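Local coordinates for hypothetical protein (Neisseria meningitidis, PDB 2O5H) that is of unknown function but belongs to the DUF596 family of conserved bacterial proteins, folding as a small alpha-beta domain found here in a two-chain assembly, at residues A[46-51]-A[94-99]; A[58-63]-A[83-88]; A[66-71]-A[120-125]. All blocks are in the same frame, centred on the assembly; numbering follows the deposited sequence.

Interaction 1 (A[46-51]-A[94-99])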
loop_
_atom_site.group_PDB
_atom_site.type_symbol
_atom_site.label_atom_id
_atom_site.label_comp_id
_atom_site.label_asym_id
_atom_site.label_seq_id
_atom_site.Cartn_x
_atom_site.Cartn_y
_atom_site.Cartn_z
ATOM N N SER A 46 -3.382 16.749 -5.293
ATOM C CA SER A 46 -4.038 16.961 -3.976
ATOM C C SER A 46 -5.561 16.783 -4.118
ATOM O O SER A 46 -6.279 16.631 -3.116
ATOM C CB SER A 46 -3.703 18.333 -3.368
ATOM O OG SER A 46 -3.985 19.351 -4.317
ATOM N N ASP A 47 -6.021 16.712 -5.364
ATOM C CA ASP A 47 -7.455 16.615 -5.665
ATOM C C ASP A 47 -7.979 15.180 -5.656
ATOM O O ASP A 47 -7.398 14.286 -6.309
ATOM C CB ASP A 47 -7.741 17.244 -7.034
ATOM C CG ASP A 47 -9.212 17.248 -7.342
ATOM O OD1 ASP A 47 -9.960 17.969 -6.646
ATOM O OD2 ASP A 47 -9.639 16.505 -8.218
ATOM N N PHE A 48 -9.084 14.953 -4.938
ATOM C CA PHE A 48 -9.686 13.624 -4.833
ATOM C C PHE A 48 -10.123 12.998 -6.172
ATOM O O PHE A 48 -9.780 11.851 -6.435
ATOM C CB PHE A 48 -10.832 13.626 -3.807
ATOM C CG PHE A 48 -11.494 12.274 -3.613
ATOM C CD1 PHE A 48 -10.741 11.171 -3.297
ATOM C CD2 PHE A 48 -12.879 12.137 -3.760
ATOM C CE1 PHE A 48 -11.356 9.896 -3.099
ATOM C CE2 PHE A 48 -13.508 10.893 -3.579
ATOM C CZ PHE A 48 -12.731 9.778 -3.250
ATOM N N GLU A 49 -10.880 13.736 -7.002
ATOM C CA GLU A 49 -11.257 13.243 -8.327
ATOM C C GLU A 49 -10.031 12.892 -9.163
ATOM O O GLU A 49 -10.032 11.850 -9.807
ATOM C CB GLU A 49 -12.092 14.279 -9.089
ATOM C CG GLU A 49 -12.608 13.763 -10.410
ATOM C CD GLU A 49 -13.466 14.762 -11.135
ATOM O OE1 GLU A 49 -13.137 15.980 -11.162
ATOM O OE2 GLU A 49 -14.454 14.306 -11.724
ATOM N N GLU A 50 -9.034 13.793 -9.217
ATOM C CA GLU A 50 -7.851 13.507 -10.021
ATOM C C GLU A 50 -7.097 12.257 -9.545
ATOM O O GLU A 50 -6.635 11.473 -10.370
ATOM C CB GLU A 50 -6.924 14.706 -10.085
ATOM C CG GLU A 50 -7.578 15.849 -10.811
ATOM C CD GLU A 50 -6.598 16.936 -11.190
ATOM O OE1 GLU A 50 -5.559 17.071 -10.520
ATOM O OE2 GLU A 50 -6.892 17.674 -12.138
ATOM N N LYS A 51 -6.973 12.082 -8.230
ATOM C CA LYS A 51 -6.340 10.884 -7.672
ATOM C C LYS A 51 -7.130 9.629 -8.041
ATOM O O LYS A 51 -6.550 8.630 -8.462
ATOM C CB LYS A 51 -6.177 11.009 -6.153
ATOM C CG LYS A 51 -4.983 11.867 -5.739
ATOM C CD LYS A 51 -4.843 11.898 -4.231
ATOM C CE LYS A 51 -5.846 12.952 -3.696
ATOM N NZ LYS A 51 -5.503 13.514 -2.402
ATOM N N GLU A 94 -17.436 8.808 -1.545
ATOM C CA GLU A 94 -17.669 10.174 -1.961
ATOM C C GLU A 94 -16.557 11.141 -1.583
ATOM O O GLU A 94 -16.441 12.178 -2.193
ATOM C CB GLU A 94 -18.999 10.660 -1.406
ATOM C CG GLU A 94 -20.229 9.999 -2.064
ATOM C CD GLU A 94 -21.547 10.610 -1.570
ATOM O OE1 GLU A 94 -21.678 10.852 -0.366
ATOM O OE2 GLU A 94 -22.433 10.898 -2.389
ATOM N N TYR A 95 -15.752 10.791 -0.582
ATOM C CA TYR A 95 -14.715 11.690 -0.044
ATOM C C TYR A 95 -13.541 10.808 0.258
ATOM O O TYR A 95 -13.708 9.616 0.516
ATOM C CB TYR A 95 -15.178 12.393 1.258
ATOM C CG TYR A 95 -16.379 13.289 1.053
ATOM C CD1 TYR A 95 -16.219 14.624 0.614
ATOM C CD2 TYR A 95 -17.667 12.808 1.254
ATOM C CE1 TYR A 95 -17.288 15.407 0.389
ATOM C CE2 TYR A 95 -18.757 13.600 1.032
ATOM C CZ TYR A 95 -18.556 14.902 0.603
ATOM O OH TYR A 95 -19.622 15.707 0.381
ATOM N N GLU A 96 -12.339 11.386 0.208
ATOM C CA GLU A 96 -11.114 10.628 0.453
ATOM C C GLU A 96 -11.124 10.201 1.919
ATOM O O GLU A 96 -10.672 9.099 2.272
ATOM C CB GLU A 96 -9.891 11.504 0.154
ATOM C CG GLU A 96 -8.581 10.753 0.179
ATOM C CD GLU A 96 -7.388 11.656 -0.235
ATOM O OE1 GLU A 96 -7.614 12.752 -0.803
ATOM O OE2 GLU A 96 -6.240 11.245 -0.009
ATOM N N ILE A 97 -11.694 11.055 2.767
ATOM C CA ILE A 97 -11.819 10.755 4.187
ATOM C C ILE A 97 -13.275 10.881 4.648
ATOM O O ILE A 97 -13.873 11.930 4.528
ATOM C CB ILE A 97 -10.898 11.697 5.007
ATOM C CG1 ILE A 97 -9.438 11.513 4.568
ATOM C CG2 ILE A 97 -11.110 11.488 6.524
ATOM C CD1 ILE A 97 -8.444 12.399 5.291
ATOM N N GLU A 98 -13.837 9.832 5.228
ATOM C CA GLU A 98 -15.237 9.897 5.648
ATOM C C GLU A 98 -15.499 11.124 6.542
ATOM O O GLU A 98 -14.756 11.343 7.500
ATOM C CB GLU A 98 -15.643 8.607 6.355
ATOM C CG GLU A 98 -17.132 8.472 6.452
ATOM C CD GLU A 98 -17.532 7.064 6.788
ATOM O OE1 GLU A 98 -17.383 6.692 7.974
ATOM O OE2 GLU A 98 -17.990 6.354 5.851
ATOM N N PRO A 99 -16.528 11.950 6.213
ATOM C CA PRO A 99 -16.826 13.140 7.041
ATOM C C PRO A 99 -17.180 12.795 8.473
ATOM O O PRO A 99 -17.667 11.685 8.724
ATOM C CB PRO A 99 -18.067 13.752 6.369
ATOM C CG PRO A 99 -18.018 13.284 4.946
ATOM C CD PRO A 99 -17.434 11.861 5.047
#

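Interaction 2 (A[58-63]-A[83-88])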
loop_
_atom_site.group_PDB
_atom_site.type_symbol
_atom_site.label_atom_id
_atom_site.label_comp_id
_atom_site.label_asym_id
_atom_site.label_seq_id
_atom_site.Cartn_x
_atom_site.Cartn_y
_atom_site.Cartn_z
ATOM N N LEU A 58 -4.218 3.190 -13.448
ATOM C CA LEU A 58 -3.161 2.282 -13.044
ATOM C C LEU A 58 -3.762 0.883 -12.853
ATOM O O LEU A 58 -3.233 -0.102 -13.349
ATOM C CB LEU A 58 -2.502 2.773 -11.743
ATOM C CG LEU A 58 -1.443 1.869 -11.041
ATOM C CD1 LEU A 58 -0.225 1.568 -11.979
ATOM C CD2 LEU A 58 -0.999 2.570 -9.763
ATOM N N PHE A 59 -4.846 0.838 -12.093
ATOM C CA PHE A 59 -5.647 -0.365 -11.836
ATOM C C PHE A 59 -5.964 -1.076 -13.152
ATOM O O PHE A 59 -5.683 -2.272 -13.302
ATOM C CB PHE A 59 -6.888 0.146 -11.120
ATOM C CG PHE A 59 -7.962 -0.848 -10.825
ATOM C CD1 PHE A 59 -7.903 -1.637 -9.681
ATOM C CD2 PHE A 59 -9.124 -0.878 -11.623
ATOM C CE1 PHE A 59 -8.979 -2.509 -9.359
ATOM C CE2 PHE A 59 -10.194 -1.730 -11.322
ATOM C CZ PHE A 59 -10.122 -2.541 -10.181
ATOM N N LYS A 60 -6.560 -0.360 -14.106
ATOM C CA LYS A 60 -6.913 -0.974 -15.376
ATOM C C LYS A 60 -5.692 -1.438 -16.157
ATOM O O LYS A 60 -5.727 -2.484 -16.797
ATOM C CB LYS A 60 -7.755 -0.054 -16.270
ATOM C CG LYS A 60 -9.165 0.177 -15.747
ATOM C CD LYS A 60 -10.157 0.420 -16.855
ATOM C CE LYS A 60 -9.802 1.619 -17.752
ATOM N NZ LYS A 60 -9.683 2.894 -17.002
ATOM N N GLU A 61 -4.600 -0.686 -16.117
ATOM C CA GLU A 61 -3.427 -1.136 -16.898
ATOM C C GLU A 61 -2.804 -2.434 -16.332
ATOM O O GLU A 61 -2.373 -3.332 -17.086
ATOM C CB GLU A 61 -2.390 -0.029 -16.982
ATOM C CG GLU A 61 -1.243 -0.312 -17.908
ATOM C CD GLU A 61 -1.649 -0.304 -19.389
ATOM O OE1 GLU A 61 -2.830 -0.057 -19.731
ATOM O OE2 GLU A 61 -0.750 -0.541 -20.228
ATOM N N LEU A 62 -2.788 -2.549 -15.011
ATOM C CA LEU A 62 -2.291 -3.755 -14.392
ATOM C C LEU A 62 -3.186 -4.943 -14.715
ATOM O O LEU A 62 -2.672 -6.034 -15.005
ATOM C CB LEU A 62 -2.157 -3.568 -12.882
ATOM C CG LEU A 62 -1.118 -2.534 -12.453
ATOM C CD1 LEU A 62 -1.428 -2.111 -10.996
ATOM C CD2 LEU A 62 0.264 -3.120 -12.535
ATOM N N LEU A 63 -4.507 -4.739 -14.663
ATOM C CA LEU A 63 -5.464 -5.799 -15.031
ATOM C C LEU A 63 -5.276 -6.191 -16.492
ATOM O O LEU A 63 -5.195 -7.384 -16.804
ATOM C CB LEU A 63 -6.916 -5.385 -14.765
ATOM C CG LEU A 63 -7.340 -5.166 -13.306
ATOM C CD1 LEU A 63 -8.704 -4.431 -13.259
ATOM C CD2 LEU A 63 -7.381 -6.496 -12.556
ATOM N N GLU A 83 -15.041 -3.670 -16.896
ATOM C CA GLU A 83 -16.049 -4.198 -15.977
ATOM C C GLU A 83 -15.661 -3.988 -14.523
ATOM O O GLU A 83 -16.506 -3.618 -13.699
ATOM C CB GLU A 83 -16.320 -5.685 -16.234
ATOM C CG GLU A 83 -17.163 -5.922 -17.487
ATOM C CD GLU A 83 -17.179 -7.371 -17.920
ATOM O OE1 GLU A 83 -16.481 -8.208 -17.316
ATOM O OE2 GLU A 83 -17.911 -7.669 -18.877
ATOM N N TRP A 84 -14.389 -4.223 -14.203
ATOM C CA TRP A 84 -13.923 -4.077 -12.836
ATOM C C TRP A 84 -13.912 -2.594 -12.442
ATOM O O TRP A 84 -14.267 -2.238 -11.332
ATOM C CB TRP A 84 -12.531 -4.651 -12.672
ATOM C CG TRP A 84 -12.403 -6.116 -12.317
ATOM C CD1 TRP A 84 -11.576 -7.019 -12.919
ATOM C CD2 TRP A 84 -13.043 -6.812 -11.230
ATOM N NE1 TRP A 84 -11.675 -8.263 -12.292
ATOM C CE2 TRP A 84 -12.557 -8.150 -11.243
ATOM C CE3 TRP A 84 -13.972 -6.433 -10.240
ATOM C CZ2 TRP A 84 -12.984 -9.125 -10.305
ATOM C CZ3 TRP A 84 -14.380 -7.403 -9.282
ATOM C CH2 TRP A 84 -13.884 -8.731 -9.335
ATOM N N GLU A 85 -13.518 -1.726 -13.362
ATOM C CA GLU A 85 -13.622 -0.296 -13.058
ATOM C C GLU A 85 -15.060 0.073 -12.655
ATOM O O GLU A 85 -15.252 0.793 -11.678
ATOM C CB GLU A 85 -13.119 0.578 -14.220
ATOM C CG GLU A 85 -13.292 2.106 -13.936
ATOM C CD GLU A 85 -12.896 2.954 -15.109
ATOM O OE1 GLU A 85 -12.896 2.408 -16.243
ATOM O OE2 GLU A 85 -12.609 4.163 -14.905
ATOM N N GLN A 86 -16.066 -0.433 -13.372
ATOM C CA GLN A 86 -17.457 -0.018 -13.147
ATOM C C GLN A 86 -17.943 -0.516 -11.797
ATOM O O GLN A 86 -18.665 0.195 -11.077
ATOM C CB GLN A 86 -18.397 -0.529 -14.273
ATOM C CG GLN A 86 -19.749 0.168 -14.319
ATOM C CD GLN A 86 -19.594 1.706 -14.357
ATOM O OE1 GLN A 86 -19.080 2.247 -15.321
ATOM N NE2 GLN A 86 -19.968 2.386 -13.270
ATOM N N ILE A 87 -17.526 -1.733 -11.461
ATOM C CA ILE A 87 -17.883 -2.378 -10.202
ATOM C C ILE A 87 -17.359 -1.519 -9.031
ATOM O O ILE A 87 -18.112 -1.174 -8.103
ATOM C CB ILE A 87 -17.324 -3.850 -10.215
ATOM C CG1 ILE A 87 -18.209 -4.695 -11.156
ATOM C CG2 ILE A 87 -17.191 -4.486 -8.753
ATOM C CD1 ILE A 87 -17.659 -6.121 -11.466
ATOM N N PHE A 88 -16.096 -1.125 -9.129
ATOM C CA PHE A 88 -15.484 -0.251 -8.126
ATOM C C PHE A 88 -16.034 1.182 -8.106
ATOM O O PHE A 88 -16.341 1.687 -7.032
ATOM C CB PHE A 88 -13.967 -0.229 -8.321
ATOM C CG PHE A 88 -13.245 -1.373 -7.634
ATOM C CD1 PHE A 88 -13.400 -2.707 -8.072
ATOM C CD2 PHE A 88 -12.396 -1.113 -6.545
ATOM C CE1 PHE A 88 -12.733 -3.769 -7.419
ATOM C CE2 PHE A 88 -11.715 -2.178 -5.888
ATOM C CZ PHE A 88 -11.875 -3.496 -6.331
#

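Interaction 3 (A[66-71]-A[120-125])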
loop_
_atom_site.group_PDB
_atom_site.type_symbol
_atom_site.label_atom_id
_atom_site.label_comp_id
_atom_site.label_asym_id
_atom_site.label_seq_id
_atom_site.Cartn_x
_atom_site.Cartn_y
_atom_site.Cartn_z
ATOM N N GLY A 66 -2.385 -8.280 -17.388
ATOM C CA GLY A 66 -2.427 -9.589 -16.735
ATOM C C GLY A 66 -1.555 -9.724 -15.494
ATOM O O GLY A 66 -1.310 -10.842 -15.042
ATOM N N HIS A 67 -1.076 -8.612 -14.926
ATOM C CA HIS A 67 -0.226 -8.703 -13.727
ATOM C C HIS A 67 -1.077 -8.905 -12.499
ATOM O O HIS A 67 -0.682 -9.563 -11.522
ATOM C CB HIS A 67 0.619 -7.434 -13.537
ATOM C CG HIS A 67 1.599 -7.189 -14.638
ATOM N ND1 HIS A 67 2.754 -7.924 -14.783
ATOM C CD2 HIS A 67 1.604 -6.279 -15.639
ATOM C CE1 HIS A 67 3.423 -7.489 -15.838
ATOM N NE2 HIS A 67 2.747 -6.487 -16.371
ATOM N N LEU A 68 -2.256 -8.302 -12.558
ATOM C CA LEU A 68 -3.153 -8.250 -11.439
ATOM C C LEU A 68 -4.431 -9.000 -11.790
ATOM O O LEU A 68 -4.926 -8.912 -12.910
ATOM C CB LEU A 68 -3.468 -6.780 -11.137
ATOM C CG LEU A 68 -4.452 -6.487 -10.039
ATOM C CD1 LEU A 68 -3.797 -6.859 -8.681
ATOM C CD2 LEU A 68 -4.762 -4.985 -10.143
ATOM N N LYS A 69 -4.953 -9.736 -10.813
ATOM C CA LYS A 69 -6.286 -10.341 -10.908
ATOM C C LYS A 69 -6.991 -10.044 -9.588
ATOM O O LYS A 69 -6.344 -9.705 -8.621
ATOM C CB LYS A 69 -6.188 -11.858 -11.196
ATOM C CG LYS A 69 -5.849 -12.163 -12.676
ATOM C CD LYS A 69 -5.740 -13.662 -12.988
ATOM C CE LYS A 69 -5.116 -13.860 -14.367
ATOM N NZ LYS A 69 -4.530 -15.226 -14.561
ATOM N N LEU A 70 -8.317 -10.125 -9.553
ATOM C CA LEU A 70 -9.047 -9.744 -8.350
ATOM C C LEU A 70 -9.895 -10.885 -7.826
ATOM O O LEU A 70 -10.553 -11.589 -8.582
ATOM C CB LEU A 70 -9.906 -8.474 -8.643
ATOM C CG LEU A 70 -9.106 -7.254 -9.140
ATOM C CD1 LEU A 70 -10.063 -6.039 -9.430
ATOM C CD2 LEU A 70 -8.043 -6.861 -8.122
ATOM N N GLN A 71 -9.946 -10.991 -6.515
ATOM C CA GLN A 71 -10.457 -12.137 -5.826
ATOM C C GLN A 71 -11.494 -11.671 -4.798
ATOM O O GLN A 71 -11.363 -10.589 -4.219
ATOM C CB GLN A 71 -9.218 -12.732 -5.147
ATOM C CG GLN A 71 -9.376 -13.677 -4.037
ATOM C CD GLN A 71 -9.694 -13.076 -2.718
ATOM O OE1 GLN A 71 -8.876 -12.376 -2.060
ATOM N NE2 GLN A 71 -10.866 -13.431 -2.248
ATOM N N ALA A 120 -13.369 -6.446 -4.370
ATOM C CA ALA A 120 -12.431 -7.532 -4.537
ATOM C C ALA A 120 -11.000 -7.089 -4.186
ATOM O O ALA A 120 -10.738 -5.880 -3.935
ATOM C CB ALA A 120 -12.513 -8.076 -5.951
ATOM N N TYR A 121 -10.082 -8.061 -4.169
ATOM C CA TYR A 121 -8.727 -7.884 -3.577
ATOM C C TYR A 121 -7.655 -8.416 -4.501
ATOM O O TYR A 121 -7.883 -9.325 -5.312
ATOM C CB TYR A 121 -8.620 -8.557 -2.186
ATOM C CG TYR A 121 -9.548 -7.906 -1.201
ATOM C CD1 TYR A 121 -9.179 -6.720 -0.509
ATOM C CD2 TYR A 121 -10.833 -8.426 -0.996
ATOM C CE1 TYR A 121 -10.084 -6.092 0.369
ATOM C CE2 TYR A 121 -11.717 -7.822 -0.139
ATOM C CZ TYR A 121 -11.346 -6.660 0.551
ATOM O OH TYR A 121 -12.268 -6.100 1.435
ATOM N N ALA A 122 -6.475 -7.833 -4.383
ATOM C CA ALA A 122 -5.394 -8.076 -5.333
ATOM C C ALA A 122 -4.747 -9.467 -5.236
ATOM O O ALA A 122 -4.351 -9.935 -4.150
ATOM C CB ALA A 122 -4.313 -6.942 -5.213
ATOM N N VAL A 123 -4.640 -10.100 -6.399
ATOM C CA VAL A 123 -3.789 -11.284 -6.626
ATOM C C VAL A 123 -2.793 -10.942 -7.717
ATOM O O VAL A 123 -3.175 -10.481 -8.792
ATOM C CB VAL A 123 -4.634 -12.521 -7.017
ATOM C CG1 VAL A 123 -3.740 -13.737 -7.267
ATOM C CG2 VAL A 123 -5.654 -12.795 -5.907
ATOM N N TRP A 124 -1.508 -11.163 -7.444
ATOM C CA TRP A 124 -0.450 -10.796 -8.389
ATOM C C TRP A 124 0.063 -12.048 -9.081
ATOM O O TRP A 124 0.373 -13.041 -8.420
ATOM C CB TRP A 124 0.690 -10.111 -7.648
ATOM C CG TRP A 124 0.301 -8.735 -7.243
ATOM C CD1 TRP A 124 -0.304 -8.348 -6.087
ATOM C CD2 TRP A 124 0.442 -7.564 -8.053
ATOM N NE1 TRP A 124 -0.549 -6.974 -6.125
ATOM C CE2 TRP A 124 -0.095 -6.482 -7.330
ATOM C CE3 TRP A 124 0.980 -7.331 -9.338
ATOM C CZ2 TRP A 124 -0.083 -5.166 -7.830
ATOM C CZ3 TRP A 124 0.970 -6.036 -9.844
ATOM C CH2 TRP A 124 0.437 -4.966 -9.093
ATOM N N ILE A 125 0.138 -11.973 -10.406
ATOM C CA ILE A 125 0.533 -13.098 -11.252
ATOM C C ILE A 125 1.982 -12.880 -11.687
ATOM O O ILE A 125 2.311 -11.866 -12.302
ATOM C CB ILE A 125 -0.426 -13.288 -12.484
ATOM C CG1 ILE A 125 -1.899 -13.109 -12.083
ATOM C CG2 ILE A 125 -0.140 -14.654 -13.234
ATOM C CD1 ILE A 125 -2.392 -14.113 -11.039
HETATM O O HOH W 1 3.077 -9.334 -11.906
#

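Interaction 1 (A[46-51]-A[94-99])
Lys51 NZ is the polar centre here: it donates to Glu96 OE1 at 2.8 Å in a salt bridge and, more weakly, to the backbone oxygen Ser46 O at 3.3 Å. The ammonium group meets OE1 on the syn side, 23° out of the carboxylate plane. A bend in the lysine chain at chi3 carries NZ back toward the residues just ahead of the helix, within a weak bond of the Ser46 carbonyl, and the two charged side chains cross nearly at a right angle. The other carboxylate oxygen, OE2, pairs with Lys42, so Glu96 is shared by two lysines. That probably steadies its negative charge and settles how the carboxylate is turned.

Beside the ion pair, Phe48 supplies the apolar half of the contact. With CG anti to the backbone N (chi1 -179°), its ring reaches out from the first helical turn and lies against the backbone of Tyr95 and Glu96. Glu96 N sits 3.6 Å above the centre of one face, and at the rim Phe48 CD1 touches Glu96 CB at 3.6 Å. A flat phenyl suits this place because it can lie along a peptide, while the long, extended glutamate slides past it in the opposite direction to reach the lysine; ring and carboxylate planes are only 16° apart.

Asp47 caps the start of the helix: its short carboxylate can turn back, and OD2 accepts from Glu50 N at 3.0 Å.

This surface contact ties the beginning of helix 48-64 to the irregular chain between helices 81-91 and 110-116. Helix 34-41 packs beside it, with Trp38 touching Phe48, Lys51 and Glu96, while Glu50 reaches across to Arg15 of helix 3-16.

Interaction 2 (A[58-63]-A[83-88])
Phe59 and Phe88 meet edge to face: the edge of Phe59 is directed at the face of Phe88, with centroids 5.0 Å apart and planes inclined at 55°. The leading atom is Phe59 CZ, which stands over one face of Phe88, displaced toward its rim and 3.9 Å from Phe88 CD1. Having CG anti to the backbone N (chi1 175°) sends the Phe59 ring straight across the gap between the helices. At its edge, in the ring plane, lies Glu85 N, and Phe59 CE2 is 4.0 Å from Trp84 CB. One phenyl thus touches Trp84, Glu85 and Phe88, which lie within about one turn of the facing helix.

Leu63, one turn further along, lays CD1 over a face of the Phe59 ring and also against Trp84, with Leu63 CD1 and Trp84 CB 3.9 Å apart. The leucine and tryptophan side chains cross at about a right angle. A branched, compact leucine can serve both aromatic neighbours at once.

At the margin the chemistry becomes polar. Lys60 folds at chi3 and chi4 so that its methylene CD, as well as NZ, lies by the extended Glu85; the salt bridge from Lys60 NZ to Glu85 OE1 is weak at 3.3 Å. The other oxygen of Glu85 has a stronger partner in Arg89, one turn on, so the lysine adds further positive charge, which probably favours the ionised carboxylate.

The segments 58-63 and 83-88, of helices 48-64 and 81-91, run roughly antiparallel, at 145°, with axes 10.2 Å apart at closest approach. Together they form an antiparallel helix pair that packs on strand 68-72, where Leu70 touches both Phe59 and Trp84, with the ion pair along its border.

Interaction 3 (A[66-71]-A[120-125])
Leu68 and Trp124 face each other as a non-hydrogen-bonded antiparallel pair, and the leucine side chain runs outward from the strand. From CB, chi1 of 177° sets CG anti to the backbone N, and the second torsion carries CD1 over strand 121-125. There CD1 meets Ala122 CB at 3.5 Å and lies over the indole in a CH-pi contact, 4.2 Å from the centroid of the five-membered ring of Trp124 and 20° off its normal. The CD2 branch turns to helix 48-64, where Leu62 and Leu63 lie. Alanine, with only a methyl, lets the leucine come this close; indole NE1 is engaged by Leu32 O.

On the other face, Gln71 CB packs on Val123 CG2, and the Lys69 methylenes cross Ile125.

Between these faces, Lys69 and Val123 exchange two backbone hydrogen bonds, as do Gln71 and Tyr121. Ile125 N donates to His67 O at 2.8 Å, nearly straight at 173°. A water bridges Ile125 O and His67 ND1. Gly66, its positive phi easy for glycine, ends helix 48-64 in a Schellman motif.

Paired backbone bonds thus fix the register, straighter at Lys69 than at Gln71, while apolar Leu68, Leu70 and Trp124 meet the helices.

Helix 48-64 joins the three contacts: its beginning serves interaction 1, its later turns serve interaction 2, and the chain then turns into the strand of interaction 3. Interactions 2 and 3 touch, their centres 10 Å apart. Leu62 O and His67 N, 3.0 Å apart, probably share a hydrogen bond, and Trp84 CZ2 packs on Leu70 CB at 3.6 Å, so the sheet and the helix pair share one hydrophobic core. Interaction 1 stands apart at the surface, its centre 18 Å from that of interaction 2 and 24 Å from that of interaction 3, on the opposite side of the chain's centre from the latter. No active site is known to which they could be related.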